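PDB 5BPZ: Anapc5 protein from Xenopus laevis, which is Apc5, a subunit of the anaphase-promoting complex (APC/C), the large ubiquitin ligase that drives the cell cycle through mitosis, here as its N-terminal domain. Local coordinates for residues K75-K78 / I79-C83; V37-L40 / L41-S45. All coordinates share one frame; numbering follows the deposited sequence.

Contact 1. Residues K75-K78 / I79-C83; sequences KLIK and IVEEC
Ile-79 reaches back along its helix to Lys-75, one turn earlier, and meets it in two ways. Its backbone N gives a hydrogen bond of 3.0 Å to Lys-75 O, and its side chain runs beside the same carbonyl, with CG1 3.3 Å from Lys-75 O. The first torsion explains this: CG1 lies anti to the carbonyl carbon of Ile-79 (chi1 -65°), so the long branch sweeps back over the preceding turn. There CD1 comes to 4.3 Å from CE of Lys-75, the apolar part of a lysine serving as a partner for a partly exposed isoleucine, the lysine as a whole being exposed. Lys-78, at the outer surface, accepts a weak bond at its O from Glu-82 N, and its chain bends at chi4 to place NZ in a weak hydrogen bond with Ser-74 OG. On the next flank Ile-77 borders helix 85-99 through Val-91, and the Glu-81 carboxylate lies against it at the helix's exposed margin, Glu-81 OE2 3.5 Å from Ile-77 CG2 in a van der Waals touch. Glu-81 N is bonded to Ile-77 O at 2.9 Å. The inward side is apolar: CD1 of Leu-76 meets CG2 of Val-80 at 4.1 Å, and this buried pair continues onto Leu-65 of helix 52-67 and Val-87 of helix 85-99. Val-80 N bonds to Leu-76 O at 3.0 Å. Successive i to i+4 bonds, with leucine and valine inward and lysine and glutamate outward, mark helix 73-83 as an amphipathic alpha-helix on the surface of an all-helical domain.

Contact 2. Residues V37-L40 / L41-S45; sequences VLVL and LSEMS
Met-44 folds over Leu-40, its SD 3.8 Å from Leu-40 CD1, and its backbone N bonds to Leu-40 O at 2.9 Å. CG of Leu-40, anti to the backbone N (chi1 168°), lies beside its own carbonyl carbon, where CD1 meets the Met-44 sulfur, the thioether chain bending at chi3. Were Leu-40 exchanged for alanine, a gap would probably open beside that sulfur, and Val-80 and Leu-65 would each lose one of their apolar neighbours. The other carbonyls of 37-40 are satisfied in the same i to i+4 manner: Val-37 O by Leu-41 N at 2.8 Å, where Leu-41 CD1 also packs 4.3 Å from Val-37 CG1, Leu-38 O by Ser-42 N, and Val-39 O by Glu-43 N. Ser-45 OG donates to Ser-42 O at 2.8 Å, turning back onto its own helix. The carboxylate of Glu-43 finds its mate in Arg-94, through a salt bridge from OE2, and Ser-42 OG makes a weak hydrogen bond to the same guanidinium. Five helices adjoin helix 32-46: Leu-40 and Met-44 face helix 52-67, Leu-40 also meets Val-80 of helix 73-83, Val-39 and Glu-43 face helix 85-99, and Leu-38 lies against helices 103-114 and 129-142.

How the contacts relate
Each contact lies within one continuous helix, its backbone joined by i to i+4 bonds, yet they occupy different depths of the domain. Contact 2 lies near the middle, its centre about 6 Å from the chain centre, and its residues are mostly buried and apolar; contact 1 lies about 13 Å out, with lysines and glutamates over much of its surface. They meet directly: Val-80 CG1 of helix 73-83 packs 3.7 Å from Leu-40 CD1 of helix 32-46. Helices 52-67 and 85-99 adjoin both. Charge is handled differently too: the one glutamate of contact 2 is paired with an arginine, whereas Lys-78 NZ and Glu-81 OE1 in the outer one remain 6.4 Å apart.

Contact 1. Residues K75-K78 / I79-C83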
loop_
_atom_site.group_PDB
_atom_site.type_symbol
_atom_site.label_atom_id
_atom_site.label_comp_id
_atom_site.label_asym_id
_atom_site.label_seq_id
_atom_site.Cartn_x
_atom_site.Cartn_y
_atom_site.Cartn_z
ATOM N N LYS A 75 9.506 3.855 8.217
ATOM C CA LYS A 75 9.416 5.269 7.852
ATOM C C LYS A 75 8.037 5.622 7.318
ATOM O O LYS A 75 7.484 6.656 7.695
ATOM C CB LYS A 75 10.507 5.674 6.856
ATOM C CG LYS A 75 10.793 7.174 6.899
ATOM C CD LYS A 75 11.877 7.577 5.914
ATOM C CE LYS A 75 11.667 8.967 5.374
ATOM N NZ LYS A 75 12.339 9.145 4.057
ATOM N N LEU A 76 7.476 4.761 6.459
ATOM C CA LEU A 76 6.147 4.972 5.896
ATOM C C LEU A 76 5.089 5.044 6.989
ATOM O O LEU A 76 4.290 5.971 6.973
ATOM C CB LEU A 76 5.795 3.885 4.870
ATOM C CG LEU A 76 4.387 3.953 4.273
ATOM C CD1 LEU A 76 4.164 5.267 3.498
ATOM C CD2 LEU A 76 4.131 2.771 3.382
ATOM N N ILE A 77 5.118 4.115 7.960
ATOM C CA ILE A 77 4.162 4.096 9.083
ATOM C C ILE A 77 4.299 5.362 9.933
ATOM O O ILE A 77 3.284 5.908 10.366
ATOM C CB ILE A 77 4.267 2.763 9.912
ATOM C CG1 ILE A 77 3.976 1.494 9.034
ATOM C CG2 ILE A 77 3.403 2.779 11.193
ATOM C CD1 ILE A 77 2.660 1.492 8.165
ATOM N N LYS A 78 5.546 5.841 10.152
ATOM C CA LYS A 78 5.801 7.062 10.927
ATOM C C LYS A 78 5.161 8.273 10.246
ATOM O O LYS A 78 4.475 9.039 10.904
ATOM C CB LYS A 78 7.303 7.270 11.170
ATOM C CG LYS A 78 7.851 6.396 12.289
ATOM C CD LYS A 78 9.355 6.552 12.457
ATOM C CE LYS A 78 9.850 5.961 13.758
ATOM N NZ LYS A 78 9.846 4.474 13.739
ATOM N N ILE A 79 5.284 8.369 8.917
ATOM C CA ILE A 79 4.667 9.433 8.117
ATOM C C ILE A 79 3.133 9.374 8.214
ATOM O O ILE A 79 2.505 10.400 8.475
ATOM C CB ILE A 79 5.177 9.400 6.647
ATOM C CG1 ILE A 79 6.690 9.717 6.594
ATOM C CG2 ILE A 79 4.377 10.374 5.772
ATOM C CD1 ILE A 79 7.388 9.381 5.309
ATOM N N VAL A 80 2.541 8.178 8.021
ATOM C CA VAL A 80 1.088 7.947 8.076
ATOM C C VAL A 80 0.526 8.285 9.474
ATOM O O VAL A 80 -0.558 8.847 9.558
ATOM C CB VAL A 80 0.695 6.515 7.605
ATOM C CG1 VAL A 80 -0.817 6.308 7.651
ATOM C CG2 VAL A 80 1.213 6.236 6.196
ATOM N N GLU A 81 1.282 7.978 10.551
ATOM C CA GLU A 81 0.911 8.268 11.945
ATOM C C GLU A 81 0.725 9.769 12.178
ATOM O O GLU A 81 -0.133 10.164 12.964
ATOM C CB GLU A 81 2.003 7.752 12.895
ATOM C CG GLU A 81 1.583 6.560 13.734
ATOM C CD GLU A 81 2.707 5.642 14.180
ATOM O OE1 GLU A 81 3.760 6.149 14.633
ATOM O OE2 GLU A 81 2.517 4.407 14.107
ATOM N N GLU A 82 1.532 10.597 11.492
ATOM C CA GLU A 82 1.481 12.052 11.616
ATOM C C GLU A 82 0.222 12.696 11.042
ATOM O O GLU A 82 -0.303 13.614 11.664
ATOM C CB GLU A 82 2.720 12.699 10.996
ATOM C CG GLU A 82 3.937 12.676 11.903
ATOM C CD GLU A 82 5.030 13.663 11.539
ATOM O OE1 GLU A 82 5.044 14.149 10.384
ATOM O OE2 GLU A 82 5.885 13.935 12.411
ATOM N N CYS A 83 -0.241 12.257 9.858
ATOM C CA CYS A 83 -1.401 12.870 9.206
ATOM C C CYS A 83 -2.704 12.065 9.317
ATOM O O CYS A 83 -3.771 12.672 9.375
ATOM C CB CYS A 83 -1.089 13.217 7.755
ATOM S SG CYS A 83 -0.330 11.874 6.816
#

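Contact 2. Residues V37-L40 / L41-S45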
loop_
_atom_site.group_PDB
_atom_site.type_symbol
_atom_site.label_atom_id
_atom_site.label_comp_id
_atom_site.label_asym_id
_atom_site.label_seq_id
_atom_site.Cartn_x
_atom_site.Cartn_y
_atom_site.Cartn_z
ATOM N N VAL A 37 1.808 1.533 -0.192
ATOM C CA VAL A 37 1.157 2.783 -0.602
ATOM C C VAL A 37 -0.270 2.476 -1.111
ATOM O O VAL A 37 -1.210 3.191 -0.763
ATOM C CB VAL A 37 2.013 3.592 -1.603
ATOM C CG1 VAL A 37 1.245 4.799 -2.135
ATOM C CG2 VAL A 37 3.316 4.047 -0.942
ATOM N N LEU A 38 -0.430 1.375 -1.864
ATOM C CA LEU A 38 -1.736 0.911 -2.342
ATOM C C LEU A 38 -2.627 0.565 -1.152
ATOM O O LEU A 38 -3.782 0.965 -1.140
ATOM C CB LEU A 38 -1.600 -0.298 -3.293
ATOM C CG LEU A 38 -0.915 -0.049 -4.640
ATOM C CD1 LEU A 38 -0.641 -1.360 -5.348
ATOM C CD2 LEU A 38 -1.751 0.891 -5.552
ATOM N N VAL A 39 -2.072 -0.135 -0.131
ATOM C CA VAL A 39 -2.745 -0.504 1.130
ATOM C C VAL A 39 -3.191 0.803 1.824
ATOM O O VAL A 39 -4.334 0.901 2.273
ATOM C CB VAL A 39 -1.817 -1.360 2.048
ATOM C CG1 VAL A 39 -2.344 -1.431 3.479
ATOM C CG2 VAL A 39 -1.610 -2.765 1.477
ATOM N N LEU A 40 -2.289 1.803 1.884
ATOM C CA LEU A 40 -2.596 3.099 2.464
ATOM C C LEU A 40 -3.741 3.797 1.712
ATOM O O LEU A 40 -4.666 4.302 2.355
ATOM C CB LEU A 40 -1.346 3.982 2.534
ATOM C CG LEU A 40 -1.552 5.462 2.861
ATOM C CD1 LEU A 40 -2.103 5.655 4.267
ATOM C CD2 LEU A 40 -0.274 6.222 2.684
ATOM N N LEU A 41 -3.697 3.789 0.371
ATOM C CA LEU A 41 -4.754 4.404 -0.433
ATOM C C LEU A 41 -6.081 3.697 -0.199
ATOM O O LEU A 41 -7.096 4.361 -0.003
ATOM C CB LEU A 41 -4.391 4.433 -1.925
ATOM C CG LEU A 41 -3.286 5.419 -2.321
ATOM C CD1 LEU A 41 -2.744 5.088 -3.723
ATOM C CD2 LEU A 41 -3.779 6.865 -2.249
ATOM N N SER A 42 -6.053 2.362 -0.111
ATOM C CA SER A 42 -7.245 1.557 0.159
ATOM C C SER A 42 -7.836 1.876 1.546
ATOM O O SER A 42 -9.038 2.145 1.651
ATOM C CB SER A 42 -6.921 0.076 0.039
ATOM O OG SER A 42 -8.066 -0.717 0.293
ATOM N N GLU A 43 -6.977 1.874 2.596
ATOM C CA GLU A 43 -7.365 2.168 3.972
ATOM C C GLU A 43 -7.873 3.589 4.147
ATOM O O GLU A 43 -8.770 3.820 4.960
ATOM C CB GLU A 43 -6.230 1.852 4.960
ATOM C CG GLU A 43 -5.956 0.356 5.116
ATOM C CD GLU A 43 -7.174 -0.512 5.379
ATOM O OE1 GLU A 43 -7.925 -0.211 6.336
ATOM O OE2 GLU A 43 -7.398 -1.469 4.602
ATOM N N MET A 44 -7.335 4.531 3.364
ATOM C CA MET A 44 -7.778 5.921 3.418
ATOM C C MET A 44 -9.210 6.060 2.894
ATOM O O MET A 44 -10.002 6.770 3.502
ATOM C CB MET A 44 -6.830 6.834 2.635
ATOM C CG MET A 44 -5.654 7.302 3.451
ATOM S SD MET A 44 -4.354 8.015 2.410
ATOM C CE MET A 44 -5.040 9.676 2.167
ATOM N N SER A 45 -9.547 5.368 1.786
ATOM C CA SER A 45 -10.883 5.448 1.204
ATOM C C SER A 45 -11.952 4.785 2.075
ATOM O O SER A 45 -13.095 5.206 2.049
ATOM C CB SER A 45 -10.901 4.892 -0.220
ATOM O OG SER A 45 -10.507 3.532 -0.259
#